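Local coordinates for type I site-specific restriction-modification system, R (Restriction) subunit (Vibrio vulnificus, PDB 3H1T), which is probably the ATP-driven, DNA-translocating restriction subunit of a type I restriction enzyme, seen here as a fragment lacking the C-terminal part of the protein, at residues 260-265 with 275-280; 227-232 with 302-307. All coordinates share one frame; numbering follows the deposited sequence.

Contact 1 of 2, residues 260-265 with 275-280; sequences GDARHK and REIYFA
Residues 263-265 and 277-280 run side by side as parallel strands, their short axes 4.6 Å apart at closest and 22° from exact alignment. Arg263 pairs with Ile277, His264 with Tyr278 and Lys265 with Phe279. The pairing begins at the carbonyl of Ala262, whose oxygen accepts two amides: Glu276 N approaches in the carbonyl plane on a lone pair, whereas Ile277 N, 2.6 Å from Ala262 O, sits above that plane. His264 N then makes a weak hydrogen bond to Ile277 O, and Phe279 N reaches His264 O at 3.0 Å.

Side chains sort onto two faces. On one, Arg263 CG meets the rim of the Phe279 ring in its plane, 3.9 Å from CE1. On the other, His264 carries CG anti to its N (chi1 -175°), which places the ring beside Tyr278, with His264 CD2 3.6 Å from Tyr278 CE2. Arg275 crosses His264 at about a right angle, its CG 3.3 Å from His264 CB. The Tyr278 hydroxyl is hydrogen-bonded to Val272 O. Strand 263-265 is outermost in the chain's parallel sheet, and strand 238-242 lies beyond 277-281, in a P-loop NTPase (RecA-like) domain as in superfamily 2 helicase-like motors.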
loop_
_atom_site.group_PDB
_atom_site.type_symbol
_atom_site.label_atom_id
_atom_site.label_comp_id
_atom_site.label_asym_id
_atom_site.label_seq_id
_atom_site.Cartn_x
_atom_site.Cartn_y
_atom_site.Cartn_z
ATOM N N GLY A 260 -12.299 21.919 0.340
ATOM C CA GLY A 260 -12.771 22.991 1.190
ATOM C C GLY A 260 -14.145 23.585 0.969
ATOM O O GLY A 260 -14.468 24.112 -0.103
ATOM N N ASP A 261 -14.958 23.485 2.016
ATOM C CA ASP A 261 -16.304 24.039 2.039
ATOM C C ASP A 261 -17.291 23.211 1.266
ATOM O O ASP A 261 -18.496 23.500 1.250
ATOM C CB ASP A 261 -16.264 25.477 1.545
ATOM C CG ASP A 261 -15.415 26.365 2.451
ATOM O OD1 ASP A 261 -14.286 25.946 2.810
ATOM O OD2 ASP A 261 -15.888 27.479 2.809
ATOM N N ALA A 262 -16.775 22.183 0.608
ATOM C CA ALA A 262 -17.614 21.224 -0.085
ATOM C C ALA A 262 -17.553 20.123 0.982
ATOM O O ALA A 262 -18.414 19.252 1.098
ATOM C CB ALA A 262 -16.935 20.782 -1.377
ATOM N N ARG A 263 -16.498 20.249 1.783
ATOM C CA ARG A 263 -16.146 19.374 2.886
ATOM C C ARG A 263 -17.043 19.516 4.112
ATOM O O ARG A 263 -17.490 20.617 4.450
ATOM C CB ARG A 263 -14.705 19.654 3.322
ATOM C CG ARG A 263 -13.622 19.229 2.330
ATOM C CD ARG A 263 -12.247 19.459 2.949
ATOM N NE ARG A 263 -11.936 20.878 3.127
ATOM C CZ ARG A 263 -10.874 21.331 3.793
ATOM N NH1 ARG A 263 -10.018 20.480 4.348
ATOM N NH2 ARG A 263 -10.661 22.637 3.901
ATOM N N HIS A 264 -17.288 18.389 4.774
ATOM C CA HIS A 264 -18.098 18.364 5.973
ATOM C C HIS A 264 -17.888 17.091 6.790
ATOM O O HIS A 264 -18.068 15.980 6.290
ATOM C CB HIS A 264 -19.588 18.483 5.638
ATOM C CG HIS A 264 -20.449 18.577 6.854
ATOM N ND1 HIS A 264 -20.396 19.652 7.713
ATOM C CD2 HIS A 264 -21.320 17.697 7.402
ATOM C CE1 HIS A 264 -21.197 19.431 8.740
ATOM N NE2 HIS A 264 -21.770 18.253 8.576
ATOM N N LYS A 265 -17.507 17.243 8.049
ATOM C CA LYS A 265 -17.332 16.074 8.885
ATOM C C LYS A 265 -18.639 15.903 9.640
ATOM O O LYS A 265 -19.251 16.879 10.080
ATOM C CB LYS A 265 -16.175 16.258 9.877
ATOM C CG LYS A 265 -15.563 14.939 10.320
ATOM C CD LYS A 265 -15.031 15.012 11.743
ATOM C CE LYS A 265 -13.909 16.029 11.913
ATOM N NZ LYS A 265 -13.513 16.141 13.353
ATOM N N ARG A 275 -23.699 20.173 2.209
ATOM C CA ARG A 275 -22.331 20.014 1.695
ATOM C C ARG A 275 -22.225 18.994 0.547
ATOM O O ARG A 275 -23.242 18.464 0.089
ATOM C CB ARG A 275 -21.380 19.624 2.837
ATOM C CG ARG A 275 -21.046 20.774 3.779
ATOM C CD ARG A 275 -19.877 21.599 3.246
ATOM N NE ARG A 275 -19.641 22.830 4.005
ATOM C CZ ARG A 275 -20.384 23.929 3.889
ATOM N NH1 ARG A 275 -21.412 23.946 3.047
ATOM N NH2 ARG A 275 -20.098 25.013 4.606
ATOM N N GLU A 276 -20.998 18.724 0.086
ATOM C CA GLU A 276 -20.776 17.776 -1.022
ATOM C C GLU A 276 -19.826 16.618 -0.703
ATOM O O GLU A 276 -20.047 15.488 -1.143
ATOM C CB GLU A 276 -20.241 18.507 -2.250
ATOM C CG GLU A 276 -20.687 19.950 -2.344
ATOM C CD GLU A 276 -20.782 20.417 -3.774
ATOM O OE1 GLU A 276 -20.981 19.539 -4.641
ATOM O OE2 GLU A 276 -20.679 21.640 -4.028
ATOM N N ILE A 277 -18.754 16.897 0.029
ATOM C CA ILE A 277 -17.803 15.853 0.404
ATOM C C ILE A 277 -17.830 15.614 1.911
ATOM O O ILE A 277 -17.387 16.464 2.692
ATOM C CB ILE A 277 -16.353 16.219 -0.031
ATOM C CG1 ILE A 277 -16.153 15.893 -1.516
ATOM C CG2 ILE A 277 -15.339 15.452 0.806
ATOM C CD1 ILE A 277 -16.963 16.768 -2.462
ATOM N N TYR A 278 -18.331 14.445 2.307
ATOM C CA TYR A 278 -18.452 14.079 3.721
ATOM C C TYR A 278 -17.447 13.064 4.271
ATOM O O TYR A 278 -17.020 12.146 3.565
ATOM C CB TYR A 278 -19.853 13.539 3.998
ATOM C CG TYR A 278 -20.956 14.524 3.711
ATOM C CD1 TYR A 278 -21.345 14.803 2.401
ATOM C CD2 TYR A 278 -21.633 15.160 4.750
ATOM C CE1 TYR A 278 -22.391 15.684 2.135
ATOM C CE2 TYR A 278 -22.677 16.052 4.496
ATOM C CZ TYR A 278 -23.054 16.304 3.188
ATOM O OH TYR A 278 -24.109 17.159 2.944
ATOM N N PHE A 279 -17.088 13.235 5.542
ATOM C CA PHE A 279 -16.165 12.334 6.223
ATOM C C PHE A 279 -16.889 11.872 7.482
ATOM O O PHE A 279 -17.644 12.637 8.078
ATOM C CB PHE A 279 -14.880 13.061 6.632
ATOM C CG PHE A 279 -14.186 13.770 5.501
ATOM C CD1 PHE A 279 -14.554 15.064 5.139
ATOM C CD2 PHE A 279 -13.156 13.144 4.803
ATOM C CE1 PHE A 279 -13.896 15.734 4.094
ATOM C CE2 PHE A 279 -12.491 13.795 3.760
ATOM C CZ PHE A 279 -12.862 15.096 3.401
ATOM N N ALA A 280 -16.673 10.629 7.889
ATOM C CA ALA A 280 -17.327 10.116 9.084
ATOM C C ALA A 280 -16.626 8.896 9.664
ATOM O O ALA A 280 -16.129 8.033 8.934
ATOM C CB ALA A 280 -18.793 9.778 8.767
#

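Contact 2 of 2, residues 227-232 with 302-307; sequences WNRTGD and FFDLII
With CG opposite the carbonyl carbon (chi1 -59°), the Asp304 carboxylate swings toward the backbone of residues 228-229, and Trp227, whose chi1 of 160° leaves CG anti to N, turns the benzo end of its indole to meet the same aspartate. In the P-loop NTPase domain this joins a loop following helix 211-224 to the residues leading into strand 305-308, an inner strand of the parallel sheet.

The polar link is the hydrogen bond from Arg229 N to Asp304 OD2, 3.0 Å long with an angle of 154° at the hydrogen; it uses the anti lone pair, the one away from the other oxygen. That second oxygen, OD1, is taken by the backbone amide of Arg237. A single buried carboxylate thus joins two separate points of the chain that leads from helix 211-224 into strand 238-242, and hydrogen bonds at both oxygens should limit its rotation.

The indole and the aspartate side chain run alongside each other, pointing opposite ways. Trp227 CH2 lies 3.7 Å from Asp304 CB, while Asp304 O and Leu305 CB sit at the indole edge, near its plane. Leu222 of helix 211-224 packs against both Trp227 and Leu305, extending this apolar patch to the helix.

The Arg229 side chain runs past the carboxylate, its guanidinium making no contact with it: the chain bends at chi2 and chi3, and the charged end heads toward the backbone of Phe303. Along the way, Arg229 CG rests 3.7 Å from Asp304 CA.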
loop_
_atom_site.group_PDB
_atom_site.type_symbol
_atom_site.label_atom_id
_atom_site.label_comp_id
_atom_site.label_asym_id
_atom_site.label_seq_id
_atom_site.Cartn_x
_atom_site.Cartn_y
_atom_site.Cartn_z
ATOM N N TRP A 227 -19.649 14.368 -12.328
ATOM C CA TRP A 227 -20.193 13.023 -12.511
ATOM C C TRP A 227 -21.182 12.717 -11.392
ATOM O O TRP A 227 -21.060 13.239 -10.280
ATOM C CB TRP A 227 -19.085 11.949 -12.466
ATOM C CG TRP A 227 -19.636 10.553 -12.169
ATOM C CD1 TRP A 227 -20.159 9.666 -13.072
ATOM C CD2 TRP A 227 -19.897 9.996 -10.868
ATOM N NE1 TRP A 227 -20.741 8.603 -12.415
ATOM C CE2 TRP A 227 -20.598 8.782 -11.064
ATOM C CE3 TRP A 227 -19.614 10.412 -9.556
ATOM C CZ2 TRP A 227 -21.028 7.987 -10.002
ATOM C CZ3 TRP A 227 -20.041 9.618 -8.499
ATOM C CH2 TRP A 227 -20.742 8.417 -8.732
ATOM N N ASN A 228 -22.156 11.860 -11.673
ATOM C CA ASN A 228 -23.104 11.460 -10.651
ATOM C C ASN A 228 -24.034 10.364 -11.139
ATOM O O ASN A 228 -24.096 10.074 -12.335
ATOM C CB ASN A 228 -23.900 12.666 -10.108
ATOM C CG ASN A 228 -24.861 13.272 -11.124
ATOM O OD1 ASN A 228 -25.992 13.620 -10.775
ATOM N ND2 ASN A 228 -24.411 13.429 -12.378
ATOM N N ARG A 229 -24.726 9.735 -10.196
ATOM C CA ARG A 229 -25.659 8.646 -10.475
ATOM C C ARG A 229 -26.784 8.937 -11.477
ATOM O O ARG A 229 -27.118 8.089 -12.322
ATOM C CB ARG A 229 -26.315 8.188 -9.177
ATOM C CG ARG A 229 -25.411 7.484 -8.189
ATOM C CD ARG A 229 -26.209 6.347 -7.580
ATOM N NE ARG A 229 -27.543 6.801 -7.202
ATOM C CZ ARG A 229 -27.903 7.113 -5.962
ATOM N NH1 ARG A 229 -27.025 7.010 -4.970
ATOM N NH2 ARG A 229 -29.137 7.541 -5.715
ATOM N N THR A 230 -27.384 10.120 -11.375
ATOM C CA THR A 230 -28.496 10.473 -12.253
ATOM C C THR A 230 -28.088 11.023 -13.618
ATOM O O THR A 230 -28.822 10.878 -14.602
ATOM C CB THR A 230 -29.422 11.471 -11.551
ATOM O OG1 THR A 230 -28.695 12.671 -11.235
ATOM C CG2 THR A 230 -29.951 10.857 -10.265
ATOM N N GLY A 231 -26.934 11.680 -13.666
ATOM C CA GLY A 231 -26.442 12.195 -14.932
ATOM C C GLY A 231 -26.839 13.601 -15.340
ATOM O O GLY A 231 -26.882 13.922 -16.531
ATOM N N ASP A 232 -27.145 14.452 -14.374
ATOM C CA ASP A 232 -27.455 15.829 -14.701
ATOM C C ASP A 232 -26.153 16.597 -14.486
ATOM O O ASP A 232 -25.059 16.016 -14.527
ATOM C CB ASP A 232 -28.556 16.375 -13.795
ATOM C CG ASP A 232 -28.867 15.450 -12.640
ATOM O OD1 ASP A 232 -29.510 14.404 -12.874
ATOM O OD2 ASP A 232 -28.460 15.763 -11.498
ATOM N N PHE A 302 -29.010 9.733 -1.135
ATOM C CA PHE A 302 -28.335 11.009 -0.920
ATOM C C PHE A 302 -27.035 10.989 -1.722
ATOM O O PHE A 302 -26.906 11.691 -2.733
ATOM C CB PHE A 302 -28.031 11.216 0.568
ATOM C CG PHE A 302 -27.535 12.602 0.906
ATOM C CD1 PHE A 302 -28.343 13.715 0.684
ATOM C CD2 PHE A 302 -26.265 12.795 1.455
ATOM C CE1 PHE A 302 -27.894 14.999 1.010
ATOM C CE2 PHE A 302 -25.801 14.074 1.784
ATOM C CZ PHE A 302 -26.613 15.178 1.562
ATOM N N PHE A 303 -26.089 10.152 -1.284
ATOM C CA PHE A 303 -24.767 10.017 -1.914
ATOM C C PHE A 303 -24.718 9.326 -3.278
ATOM O O PHE A 303 -25.514 8.432 -3.578
ATOM C CB PHE A 303 -23.821 9.255 -0.983
ATOM C CG PHE A 303 -23.766 9.792 0.412
ATOM C CD1 PHE A 303 -24.649 9.329 1.373
ATOM C CD2 PHE A 303 -22.809 10.734 0.776
ATOM C CE1 PHE A 303 -24.585 9.789 2.687
ATOM C CE2 PHE A 303 -22.735 11.202 2.090
ATOM C CZ PHE A 303 -23.629 10.723 3.048
ATOM N N ASP A 304 -23.758 9.737 -4.101
ATOM C CA ASP A 304 -23.575 9.125 -5.413
ATOM C C ASP A 304 -22.463 8.085 -5.256
ATOM O O ASP A 304 -22.385 7.091 -5.995
ATOM C CB ASP A 304 -23.142 10.167 -6.451
ATOM C CG ASP A 304 -24.144 11.303 -6.601
ATOM O OD1 ASP A 304 -24.196 12.182 -5.714
ATOM O OD2 ASP A 304 -24.876 11.317 -7.614
ATOM N N LEU A 305 -21.612 8.337 -4.269
ATOM C CA LEU A 305 -20.468 7.497 -3.997
ATOM C C LEU A 305 -20.060 7.476 -2.532
ATOM O O LEU A 305 -20.158 8.477 -1.820
ATOM C CB LEU A 305 -19.277 7.985 -4.817
ATOM C CG LEU A 305 -17.983 7.190 -4.635
ATOM C CD1 LEU A 305 -18.194 5.811 -5.226
ATOM C CD2 LEU A 305 -16.818 7.897 -5.331
ATOM N N ILE A 306 -19.598 6.308 -2.106
ATOM C CA ILE A 306 -19.118 6.086 -0.759
ATOM C C ILE A 306 -17.799 5.325 -0.855
ATOM O O ILE A 306 -17.714 4.311 -1.556
ATOM C CB ILE A 306 -20.092 5.222 0.043
ATOM C CG1 ILE A 306 -21.452 5.926 0.163
ATOM C CG2 ILE A 306 -19.480 4.901 1.414
ATOM C CD1 ILE A 306 -21.813 6.341 1.565
ATOM N N ILE A 307 -16.775 5.810 -0.160
ATOM C CA ILE A 307 -15.470 5.156 -0.168
ATOM C C ILE A 307 -15.082 4.723 1.242
ATOM O O ILE A 307 -15.049 5.541 2.160
ATOM C CB ILE A 307 -14.393 6.106 -0.767
ATOM C CG1 ILE A 307 -14.676 6.310 -2.262
ATOM C CG2 ILE A 307 -12.986 5.523 -0.590
ATOM C CD1 ILE A 307 -13.879 7.413 -2.920
#

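From the N terminus, the chain leaves helix 211-224 and enters the loop 227-232, the first half of contact 2. It then forms strand 238-242 and reaches the edge strand 263-265; a short connection without helix or strand brings it back to 277-281, closing contact 1. Only at 302-307 does contact 2 close, across some 70 residues, so contact 1 is nested wholly inside its loop. Contact 1 lies within the parallel sheet, whereas contact 2 ties a loop to it through strand 305-308; strand 238-242 separates 277-281 from 305-308. Despite centres about 15 Å apart, the contacts touch: Tyr278 CD1 packs 3.9 Å from Phe303 CE2. Together they illustrate how local strand pairing can sit within a longer-range closure.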